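Side-chain contacts in putative P450-like enzyme (Streptomyces himastatinicus ATCC 53653, PDB 5Z9J), which binds heme and is a putative cytochrome P450 that probably works as a monooxygenase, oxidising its substrate with molecular oxygen: residues H15-G20 with A315-R320; I26-E31 with N37-P42; D191-R196 with Q226-A231. All coordinates share one frame; numbering follows the deposited sequence.

Contact 1: H15-G20 with A315-R320. With TAM (tris(hydroxyethyl)aminomethane), chain F.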
loop_
_atom_site.group_PDB
_atom_site.type_symbol
_atom_site.label_atom_id
_atom_site.label_comp_id
_atom_site.label_asym_id
_atom_site.label_seq_id
_atom_site.Cartn_x
_atom_site.Cartn_y
_atom_site.Cartn_z
ATOM N N HIS A 15 -3.682 -16.831 2.204
ATOM C CA HIS A 15 -4.388 -15.944 3.130
ATOM C C HIS A 15 -5.493 -16.643 3.910
ATOM O O HIS A 15 -6.672 -16.331 3.747
ATOM C CB HIS A 15 -4.990 -14.771 2.414
ATOM C CG HIS A 15 -3.963 -13.892 1.764
ATOM N ND1 HIS A 15 -4.296 -12.826 0.960
ATOM C CD2 HIS A 15 -2.610 -13.942 1.777
ATOM C CE1 HIS A 15 -3.194 -12.237 0.532
ATOM N NE2 HIS A 15 -2.153 -12.908 0.995
ATOM N N PHE A 16 -5.081 -17.552 4.777
ATOM C CA PHE A 16 -6.029 -18.365 5.521
ATOM C C PHE A 16 -6.992 -17.517 6.368
ATOM O O PHE A 16 -8.129 -17.957 6.654
ATOM C CB PHE A 16 -5.267 -19.378 6.418
ATOM C CG PHE A 16 -4.317 -18.728 7.398
ATOM C CD1 PHE A 16 -4.768 -18.293 8.622
ATOM C CD2 PHE A 16 -2.978 -18.522 7.067
ATOM C CE1 PHE A 16 -3.913 -17.674 9.490
ATOM C CE2 PHE A 16 -2.114 -17.921 7.946
ATOM C CZ PHE A 16 -2.581 -17.482 9.142
ATOM N N TRP A 17 -6.545 -16.362 6.852
ATOM C CA TRP A 17 -7.409 -15.550 7.715
ATOM C C TRP A 17 -8.651 -15.026 6.991
ATOM O O TRP A 17 -9.669 -14.745 7.617
ATOM C CB TRP A 17 -6.622 -14.409 8.341
ATOM C CG TRP A 17 -5.961 -13.478 7.321
ATOM C CD1 TRP A 17 -6.484 -12.340 6.802
ATOM C CD2 TRP A 17 -4.665 -13.640 6.713
ATOM N NE1 TRP A 17 -5.604 -11.767 5.908
ATOM C CE2 TRP A 17 -4.485 -12.549 5.833
ATOM C CE3 TRP A 17 -3.641 -14.592 6.834
ATOM C CZ2 TRP A 17 -3.313 -12.388 5.077
ATOM C CZ3 TRP A 17 -2.473 -14.430 6.061
ATOM C CH2 TRP A 17 -2.329 -13.333 5.196
ATOM N N MET A 18 -8.550 -14.848 5.664
ATOM C CA MET A 18 -9.697 -14.452 4.850
ATOM C C MET A 18 -10.782 -15.527 4.709
ATOM O O MET A 18 -11.922 -15.221 4.360
ATOM C CB MET A 18 -9.208 -14.022 3.449
ATOM C CG MET A 18 -8.249 -12.843 3.541
ATOM S SD MET A 18 -8.962 -11.414 4.402
ATOM C CE MET A 18 -10.400 -11.124 3.362
ATOM N N ARG A 19 -10.417 -16.783 4.964
ATOM C CA ARG A 19 -11.346 -17.907 4.943
ATOM C C ARG A 19 -11.796 -18.323 6.351
ATOM O O ARG A 19 -12.283 -19.436 6.545
ATOM C CB ARG A 19 -10.717 -19.085 4.188
ATOM C CG ARG A 19 -10.394 -18.737 2.713
ATOM C CD ARG A 19 -9.673 -19.858 1.945
ATOM N NE ARG A 19 -9.448 -19.492 0.537
ATOM C CZ ARG A 19 -8.398 -18.841 0.022
ATOM N NH1 ARG A 19 -7.393 -18.399 0.776
ATOM N NH2 ARG A 19 -8.374 -18.612 -1.282
ATOM N N GLY A 20 -11.586 -17.447 7.332
ATOM C CA GLY A 20 -12.071 -17.681 8.678
ATOM C C GLY A 20 -11.321 -18.746 9.467
ATOM O O GLY A 20 -11.911 -19.386 10.352
ATOM N N ALA A 315 -3.156 -10.494 11.779
ATOM C CA ALA A 315 -3.232 -9.810 13.066
ATOM C C ALA A 315 -4.565 -9.124 13.208
ATOM O O ALA A 315 -5.184 -9.202 14.287
ATOM C CB ALA A 315 -2.115 -8.774 13.194
ATOM N N ASN A 316 -5.046 -8.588 12.074
ATOM C CA ASN A 316 -6.304 -7.870 12.030
ATOM C C ASN A 316 -7.507 -8.769 12.233
ATOM O O ASN A 316 -8.640 -8.255 12.394
ATOM C CB ASN A 316 -6.486 -7.166 10.673
ATOM C CG ASN A 316 -5.624 -5.924 10.526
ATOM O OD1 ASN A 316 -5.150 -5.365 11.504
ATOM N ND2 ASN A 316 -5.416 -5.495 9.307
ATOM N N ARG A 317 -7.301 -10.080 12.161
ATOM C CA ARG A 317 -8.414 -10.995 12.475
ATOM C C ARG A 317 -8.212 -11.637 13.857
ATOM O O ARG A 317 -8.899 -12.605 14.212
ATOM C CB ARG A 317 -8.548 -12.088 11.408
ATOM C CG ARG A 317 -8.721 -11.558 9.969
ATOM C CD ARG A 317 -9.906 -10.606 9.849
ATOM N NE ARG A 317 -10.283 -10.367 8.463
ATOM C CZ ARG A 317 -11.205 -11.084 7.821
ATOM N NH1 ARG A 317 -11.853 -12.066 8.451
ATOM N NH2 ARG A 317 -11.495 -10.810 6.558
ATOM N N ASP A 318 -7.301 -11.086 14.663
ATOM C CA ASP A 318 -6.959 -11.711 15.946
ATOM C C ASP A 318 -8.047 -11.411 16.955
ATOM O O ASP A 318 -8.318 -10.256 17.257
ATOM C CB ASP A 318 -5.565 -11.278 16.465
ATOM C CG ASP A 318 -5.108 -12.092 17.707
ATOM O OD1 ASP A 318 -5.960 -12.736 18.359
ATOM O OD2 ASP A 318 -3.907 -12.131 18.023
ATOM N N GLU A 319 -8.696 -12.478 17.421
ATOM C CA GLU A 319 -9.803 -12.395 18.365
ATOM C C GLU A 319 -9.371 -11.918 19.772
ATOM O O GLU A 319 -10.222 -11.525 20.559
ATOM C CB GLU A 319 -10.500 -13.751 18.456
ATOM C CG GLU A 319 -9.606 -14.806 19.062
ATOM C CD GLU A 319 -10.197 -16.212 19.030
ATOM O OE1 GLU A 319 -11.415 -16.387 18.761
ATOM O OE2 GLU A 319 -9.432 -17.150 19.363
ATOM N N ARG A 320 -8.069 -11.976 20.088
ATOM C CA ARG A 320 -7.533 -11.400 21.328
ATOM C C ARG A 320 -7.584 -9.854 21.247
ATOM O O ARG A 320 -7.509 -9.167 22.276
ATOM C CB ARG A 320 -6.089 -11.854 21.582
ATOM C CG ARG A 320 -5.884 -13.350 21.896
ATOM C CD ARG A 320 -4.382 -13.712 22.005
ATOM N NE ARG A 320 -3.726 -13.440 20.707
ATOM C CZ ARG A 320 -2.406 -13.377 20.505
ATOM N NH1 ARG A 320 -1.551 -13.626 21.499
ATOM N NH2 ARG A 320 -1.928 -13.069 19.276
HETATM C C TAM F . 2.431 -18.343 4.293
HETATM C C1 TAM F . 2.215 -19.538 5.306
HETATM C C2 TAM F . 1.528 -18.465 3.053
HETATM C C3 TAM F . 2.170 -16.992 5.018
HETATM C C4 TAM F . 0.846 -20.206 5.136
HETATM C C5 TAM F . 1.815 -17.287 2.135
HETATM C C6 TAM F . 0.831 -16.923 5.788
HETATM N N TAM F . 3.819 -18.318 3.841
HETATM O O4 TAM F . 0.943 -21.312 4.257
HETATM O O5 TAM F . 3.222 -17.003 2.237
HETATM O O6 TAM F . -0.234 -16.901 4.861
HETATM O O HOH W 1 -13.022 -12.646 4.936
#
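Arg317 carries this contact, laying its bent side chain across the short 3-10 turn of residues 16-18 and meeting Trp17 with its stem and Met18 with its tip. The stem packs first: Arg317 CG sits 3.9 Å from Trp17 CB, with Trp17 CD1 scarcely farther off. A turn at chi2 (-56°) then swings the rest of the arginine toward the end of the turn, where the guanidinium plane stands 74° from the indole plane. Trp17 O lies over one face of that group, 3.6 Å from Arg317 NH1. Met18 starts out away from Arg317, yet bends at chi2 and chi3 bring its thioether back, so that Met18 SD comes within 3.4 Å of Arg317 NH2. A water in the guanidinium plane bridges the two segments: it accepts from Arg317 NH2 at 2.9 Å and donates to Met18 O. Two further partners fix the group from outside, a salt bridge from Arg317 NH1 to Asp326 and a hydrogen bond from Arg317 NH2 to Tyr280 O, so the buried charge is probably well compensated.

Arg317 lies in the type I turn Ala315-Asp318, part of the Asn-Arg-Asp sequence that opens the stretch leading toward the heme-cysteine loop in P450s; next to it, Asn316 O accepts from Arg279, the arginine of the ExxR sequence in helix 270-280. Beyond the turn, Asp318 OD1 takes the backbone N of Arg320 at 2.8 Å, an Asx turn, while a salt bridge joins the two side chains. Trp17 looks the other way with its six-membered ring: Trp17 CE3 points at the middle of the Phe16 ring face, and Trp17 CZ3 meets O6 of the bound tris(hydroxyethyl)aminomethane edge-on at 3.5 Å.

Contact 2: I26-E31 with N37-P42. With TAM (tris(hydroxyethyl)aminomethane), chain F.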
loop_
_atom_site.group_PDB
_atom_site.type_symbol
_atom_site.label_atom_id
_atom_site.label_comp_id
_atom_site.label_asym_id
_atom_site.label_seq_id
_atom_site.Cartn_x
_atom_site.Cartn_y
_atom_site.Cartn_z
ATOM N N ILE A 26 1.083 -18.944 16.607
ATOM C CA ILE A 26 1.205 -17.516 16.433
ATOM C C ILE A 26 2.423 -17.258 15.559
ATOM O O ILE A 26 2.385 -16.380 14.702
ATOM C CB ILE A 26 1.352 -16.793 17.797
ATOM C CG1 ILE A 26 0.136 -17.070 18.698
ATOM C CG2 ILE A 26 1.568 -15.302 17.603
ATOM C CD1 ILE A 26 0.429 -16.909 20.215
ATOM N N VAL A 27 3.482 -18.047 15.787
ATOM C CA VAL A 27 4.734 -17.976 15.024
ATOM C C VAL A 27 5.113 -19.313 14.404
ATOM O O VAL A 27 5.054 -20.341 15.072
ATOM C CB VAL A 27 5.928 -17.524 15.910
ATOM C CG1 VAL A 27 7.218 -17.490 15.104
ATOM C CG2 VAL A 27 5.671 -16.183 16.561
ATOM N N ASP A 28 5.482 -19.318 13.125
ATOM C CA ASP A 28 6.012 -20.546 12.508
ATOM C C ASP A 28 7.179 -20.219 11.569
ATOM O O ASP A 28 7.518 -19.045 11.333
ATOM C CB ASP A 28 4.927 -21.376 11.764
ATOM C CG ASP A 28 4.404 -20.728 10.469
ATOM O OD1 ASP A 28 5.172 -20.084 9.700
ATOM O OD2 ASP A 28 3.195 -20.886 10.185
ATOM N N TYR A 29 7.826 -21.280 11.101
ATOM C CA TYR A 29 8.952 -21.170 10.181
ATOM C C TYR A 29 8.592 -21.868 8.865
ATOM O O TYR A 29 8.032 -22.962 8.859
ATOM C CB TYR A 29 10.214 -21.788 10.809
ATOM C CG TYR A 29 11.471 -21.724 9.964
ATOM C CD1 TYR A 29 12.137 -20.531 9.763
ATOM C CD2 TYR A 29 11.981 -22.873 9.365
ATOM C CE1 TYR A 29 13.283 -20.477 9.000
ATOM C CE2 TYR A 29 13.116 -22.833 8.606
ATOM C CZ TYR A 29 13.766 -21.636 8.421
ATOM O OH TYR A 29 14.903 -21.595 7.643
ATOM N N ASP A 30 8.884 -21.219 7.755
ATOM C CA ASP A 30 8.678 -21.818 6.449
ATOM C C ASP A 30 10.023 -22.370 5.973
ATOM O O ASP A 30 10.907 -21.603 5.564
ATOM C CB ASP A 30 8.103 -20.782 5.482
ATOM C CG ASP A 30 7.621 -21.395 4.180
ATOM O OD1 ASP A 30 8.229 -22.371 3.687
ATOM O OD2 ASP A 30 6.604 -20.916 3.655
ATOM N N GLU A 31 10.182 -23.695 6.042
ATOM C CA GLU A 31 11.464 -24.324 5.718
ATOM C C GLU A 31 11.763 -24.172 4.236
ATOM O O GLU A 31 12.914 -23.985 3.849
ATOM C CB GLU A 31 11.494 -25.805 6.110
ATOM C CG GLU A 31 12.926 -26.362 6.231
ATOM C CD GLU A 31 12.976 -27.888 6.409
ATOM O OE1 GLU A 31 11.916 -28.495 6.711
ATOM O OE2 GLU A 31 14.070 -28.481 6.232
ATOM N N ASN A 37 7.125 -16.539 10.094
ATOM C CA ASN A 37 5.793 -15.932 10.028
ATOM C C ASN A 37 5.241 -15.570 11.410
ATOM O O ASN A 37 5.294 -16.398 12.309
ATOM C CB ASN A 37 4.790 -16.887 9.334
ATOM C CG ASN A 37 5.140 -17.185 7.875
ATOM O OD1 ASN A 37 5.126 -16.288 7.053
ATOM N ND2 ASN A 37 5.434 -18.436 7.555
ATOM N N VAL A 38 4.703 -14.360 11.576
ATOM C CA VAL A 38 3.979 -13.952 12.809
ATOM C C VAL A 38 2.525 -13.595 12.473
ATOM O O VAL A 38 2.294 -12.753 11.585
ATOM C CB VAL A 38 4.628 -12.704 13.483
ATOM C CG1 VAL A 38 3.922 -12.329 14.799
ATOM C CG2 VAL A 38 6.063 -12.941 13.750
ATOM N N TYR A 39 1.549 -14.174 13.165
ATOM C CA TYR A 39 0.129 -13.922 12.849
ATOM C C TYR A 39 -0.680 -13.229 14.002
ATOM O O TYR A 39 -1.830 -12.789 13.794
ATOM C CB TYR A 39 -0.578 -15.223 12.491
ATOM C CG TYR A 39 0.101 -16.050 11.430
ATOM C CD1 TYR A 39 0.230 -15.597 10.118
ATOM C CD2 TYR A 39 0.571 -17.305 11.725
ATOM C CE1 TYR A 39 0.850 -16.372 9.159
ATOM C CE2 TYR A 39 1.184 -18.086 10.766
ATOM C CZ TYR A 39 1.323 -17.605 9.483
ATOM O OH TYR A 39 1.936 -18.378 8.524
ATOM N N GLY A 40 -0.086 -13.095 15.185
ATOM C CA GLY A 40 -0.831 -12.583 16.325
ATOM C C GLY A 40 -0.813 -11.069 16.352
ATOM O O GLY A 40 0.117 -10.441 15.799
ATOM N N TYR A 41 -1.869 -10.461 16.887
ATOM C CA TYR A 41 -1.909 -8.981 16.895
ATOM C C TYR A 41 -0.928 -8.386 17.926
ATOM O O TYR A 41 -0.101 -7.543 17.550
ATOM C CB TYR A 41 -3.340 -8.450 17.099
ATOM C CG TYR A 41 -3.492 -6.936 17.167
ATOM C CD1 TYR A 41 -3.859 -6.156 16.037
ATOM C CD2 TYR A 41 -3.274 -6.270 18.364
ATOM C CE1 TYR A 41 -4.014 -4.758 16.150
ATOM C CE2 TYR A 41 -3.410 -4.904 18.466
ATOM C CZ TYR A 41 -3.769 -4.160 17.366
ATOM O OH TYR A 41 -3.888 -2.809 17.544
ATOM N N PRO A 42 -0.990 -8.808 19.206
ATOM C CA PRO A 42 -0.072 -8.150 20.145
ATOM C C PRO A 42 1.406 -8.346 19.776
ATOM O O PRO A 42 2.217 -7.470 20.029
ATOM C CB PRO A 42 -0.395 -8.829 21.523
ATOM C CG PRO A 42 -1.034 -10.103 21.170
ATOM C CD PRO A 42 -1.758 -9.888 19.841
HETATM C C TAM F . 2.431 -18.343 4.293
HETATM C C1 TAM F . 2.215 -19.538 5.306
HETATM C C2 TAM F . 1.528 -18.465 3.053
HETATM C C3 TAM F . 2.170 -16.992 5.018
HETATM C C4 TAM F . 0.846 -20.206 5.136
HETATM C C5 TAM F . 1.815 -17.287 2.135
HETATM C C6 TAM F . 0.831 -16.923 5.788
HETATM N N TAM F . 3.819 -18.318 3.841
HETATM O O4 TAM F . 0.943 -21.312 4.257
HETATM O O5 TAM F . 3.222 -17.003 2.237
HETATM O O6 TAM F . -0.234 -16.901 4.861
#
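The Tyr39 ring receives Asp28 at its edge, with Asp28 OD2 in the ring plane and 3.5 Å from Tyr39 CE2. C6 of the bound tris(hydroxyethyl)aminomethane also lies near that plane, 3.4 Å from Tyr39 CE1, while Phe16 meets the ring edge-to-face and Trp311 lies against it with the planes about 25° apart. The Asp28 carboxylate stands 88° from the Asn37 amide plane and is gripped at both oxygens. Asn37 ND2 gives a straight bond of 2.7 Å to the syn lone pair of Asp28 OD1, in the amide plane; Tyr39 OH donates to Asp28 OD2 over a longer 3.3 Å. Asp28 CG is tucked between its backbone N and carbonyl carbon (chi1 70°), which brings the carboxylate over to these donors. Without the carboxylate, as with an alanine at this position, Asn37 ND2 and Tyr39 OH would probably each lose an acceptor, leaving the phenol freer to shift against C6 of the ligand.

The backbones form the antiparallel hairpin 27-30/35-38, whose first strand edges the mixed sheet of the P450 fold. Asp28 and Asn37 form a hydrogen-bonded pair; Val27 and Val38, a non-hydrogen-bonded pair, put their methyls on the reverse face, and Tyr39 N reaches Ile26 O at 2.8 Å. Asn37 OD1 accepts from Trp311 NE1. At the hairpin's open end, Ile26 CG2 packs 3.7 Å from Gly40 N, where a CB on the glycine would collide with it.

Contact 3: D191-R196 with Q226-A231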
loop_
_atom_site.group_PDB
_atom_site.type_symbol
_atom_site.label_atom_id
_atom_site.label_comp_id
_atom_site.label_asym_id
_atom_site.label_seq_id
_atom_site.Cartn_x
_atom_site.Cartn_y
_atom_site.Cartn_z
ATOM N N ASP A 191 16.744 8.517 -14.274
ATOM C CA ASP A 191 17.011 9.467 -15.367
ATOM C C ASP A 191 15.750 10.231 -15.680
ATOM O O ASP A 191 15.809 11.384 -16.072
ATOM C CB ASP A 191 17.480 8.730 -16.613
ATOM N N TYR A 192 14.610 9.660 -15.322
ATOM C CA TYR A 192 13.364 10.391 -15.448
ATOM C C TYR A 192 13.270 11.508 -14.422
ATOM O O TYR A 192 13.124 12.696 -14.791
ATOM C CB TYR A 192 12.171 9.464 -15.287
ATOM C CG TYR A 192 10.865 10.201 -15.288
ATOM C CD1 TYR A 192 10.269 10.565 -16.481
ATOM C CD2 TYR A 192 10.221 10.531 -14.093
ATOM C CE1 TYR A 192 9.070 11.238 -16.509
ATOM C CE2 TYR A 192 9.017 11.208 -14.107
ATOM C CZ TYR A 192 8.449 11.559 -15.326
ATOM O OH TYR A 192 7.255 12.227 -15.381
ATOM N N TRP A 193 13.422 11.141 -13.143
ATOM C CA TRP A 193 13.328 12.141 -12.082
ATOM C C TRP A 193 14.432 13.193 -12.249
ATOM O O TRP A 193 14.222 14.355 -11.924
ATOM C CB TRP A 193 13.354 11.477 -10.717
ATOM C CG TRP A 193 12.109 10.653 -10.544
ATOM C CD1 TRP A 193 12.050 9.317 -10.424
ATOM C CD2 TRP A 193 10.742 11.127 -10.483
ATOM N NE1 TRP A 193 10.740 8.904 -10.305
ATOM C CE2 TRP A 193 9.918 9.993 -10.329
ATOM C CE3 TRP A 193 10.144 12.389 -10.553
ATOM C CZ2 TRP A 193 8.524 10.075 -10.234
ATOM C CZ3 TRP A 193 8.753 12.473 -10.468
ATOM C CH2 TRP A 193 7.964 11.321 -10.293
ATOM N N HIS A 194 15.567 12.812 -12.822
ATOM C CA HIS A 194 16.613 13.792 -13.110
ATOM C C HIS A 194 16.073 14.928 -13.961
ATOM O O HIS A 194 16.319 16.090 -13.673
ATOM C CB HIS A 194 17.774 13.151 -13.848
ATOM C CG HIS A 194 18.803 14.137 -14.333
ATOM N ND1 HIS A 194 19.577 14.895 -13.482
ATOM C CD2 HIS A 194 19.144 14.518 -15.588
ATOM C CE1 HIS A 194 20.369 15.689 -14.191
ATOM N NE2 HIS A 194 20.131 15.471 -15.471
ATOM N N GLU A 195 15.287 14.608 -14.978
ATOM C CA GLU A 195 14.764 15.654 -15.850
ATOM C C GLU A 195 13.599 16.416 -15.210
ATOM O O GLU A 195 13.413 17.608 -15.473
ATOM C CB GLU A 195 14.321 15.057 -17.186
ATOM N N ARG A 196 12.845 15.765 -14.334
ATOM C CA ARG A 196 11.800 16.493 -13.621
ATOM C C ARG A 196 12.405 17.452 -12.622
ATOM O O ARG A 196 11.892 18.543 -12.420
ATOM C CB ARG A 196 10.827 15.532 -12.938
ATOM C CG ARG A 196 10.223 14.529 -13.896
ATOM C CD ARG A 196 9.559 15.281 -15.065
ATOM N NE ARG A 196 8.589 16.283 -14.609
ATOM C CZ ARG A 196 8.022 17.190 -15.400
ATOM N NH1 ARG A 196 8.319 17.203 -16.691
ATOM N NH2 ARG A 196 7.153 18.071 -14.911
ATOM N N GLN A 226 18.180 9.914 -4.565
ATOM C CA GLN A 226 17.313 10.162 -3.429
ATOM C C GLN A 226 15.917 10.612 -3.867
ATOM O O GLN A 226 14.904 10.115 -3.355
ATOM C CB GLN A 226 17.938 11.200 -2.515
ATOM C CG GLN A 226 19.183 10.667 -1.819
ATOM C CD GLN A 226 19.889 11.708 -0.969
ATOM O OE1 GLN A 226 20.288 12.774 -1.460
ATOM N NE2 GLN A 226 20.018 11.418 0.325
ATOM N N ILE A 227 15.866 11.568 -4.787
ATOM C CA ILE A 227 14.599 12.060 -5.302
ATOM C C ILE A 227 13.831 10.962 -6.031
ATOM O O ILE A 227 12.633 10.818 -5.845
ATOM C CB ILE A 227 14.842 13.260 -6.212
ATOM C CG1 ILE A 227 15.318 14.428 -5.348
ATOM C CG2 ILE A 227 13.575 13.618 -7.036
ATOM C CD1 ILE A 227 15.650 15.692 -6.120
ATOM N N SER A 228 14.532 10.173 -6.843
ATOM C CA SER A 228 13.894 9.087 -7.580
ATOM C C SER A 228 13.332 8.022 -6.608
ATOM O O SER A 228 12.179 7.588 -6.716
ATOM C CB SER A 228 14.891 8.456 -8.558
ATOM O OG SER A 228 14.255 7.577 -9.466
ATOM N N ASN A 229 14.118 7.650 -5.614
ATOM C CA ASN A 229 13.648 6.610 -4.691
ATOM C C ASN A 229 12.509 7.091 -3.801
ATOM O O ASN A 229 11.620 6.318 -3.471
ATOM C CB ASN A 229 14.824 6.093 -3.878
ATOM C CG ASN A 229 15.837 5.360 -4.754
ATOM O OD1 ASN A 229 15.461 4.563 -5.630
ATOM N ND2 ASN A 229 17.116 5.638 -4.537
ATOM N N ILE A 230 12.480 8.379 -3.467
ATOM C CA ILE A 230 11.346 8.906 -2.734
ATOM C C ILE A 230 10.098 8.922 -3.612
ATOM O O ILE A 230 9.058 8.391 -3.203
ATOM C CB ILE A 230 11.638 10.309 -2.185
ATOM C CG1 ILE A 230 12.660 10.209 -1.035
ATOM C CG2 ILE A 230 10.349 11.001 -1.705
ATOM C CD1 ILE A 230 13.291 11.555 -0.653
ATOM N N ALA A 231 10.184 9.495 -4.813
ATOM C CA ALA A 231 9.020 9.490 -5.693
ATOM C C ALA A 231 8.548 8.053 -6.015
ATOM O O ALA A 231 7.353 7.790 -5.986
ATOM C CB ALA A 231 9.290 10.236 -6.938
#
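Trp193 is the residue of segment 191-196 that meets helix 226-231, and Tyr192 just before it backs the indole: the edge of the Tyr192 ring, at CD2, stands 3.7 Å above the plane of the Trp193 ring. The Tyr192 ring is also edge-to-face with Trp155. Trp193 then delivers all the cross-helix packing. Its CB touches a methyl of Ile227 loosely, Trp193 CB to Ile227 CG2 being 4.3 Å. With CG swung beside the backbone N (chi1 -66°), the indole reaches along the other helix to span one turn of it, from Ser228 to Ala231. The pyrrole side comes edge-on to the serine, Trp193 CD1 lying 3.0 Å from Ser228 OG near the ring plane, whereas Trp193 NE1 stays 3.8 Å from that oxygen. On the opposite face from Tyr192, the Ala231 methyl makes a CH-pi contact, Ala231 CB sitting 3.6 Å from the centroid of the six-membered ring and 22° off its normal.

The indole is thus held between a tyrosine edge and a methyl where helix 172-202, the G-helix of the P450 fold, passes over helix 224-238, the first part of the I-helix. The short axes cross at 105° and approach to 8.7 Å, and Leu142 and Ile209 from two further helices also touch Trp193. Farther along, His194 leaves its backbone away from the contact, yet its ND1 makes a weak hydrogen bond to Asp224 OD1, at the start of helix 224-238. Arg196 leaves CA in the direction of the contact, but three successive bends carry its guanidinium off to a weak hydrogen bond from NH2 to Gly143 O.

Overall arrangement
Contacts 1 and 2 are neighbours, their centres about 12 Å apart, and share the bound tris(hydroxyethyl)aminomethane. They also touch directly: Asp318 OD2 is 2.9 Å from Tyr41 N, a probable hydrogen bond at the start of helix 41-48. Along the chain, the hairpin of contact 2 and then the helix pair of contact 3 both fall between the two segments of contact 1, which brings the N-terminal turn against the loop after helix 312-315. Contact 3 lies across the chain's centre, about 39 Å from contact 1 and 37 Å from contact 2 between centres. Contacts 1 and 2 belong to the region around the mixed sheet, contact 3 to helices 172-202 and 224-238, and the heme lies between.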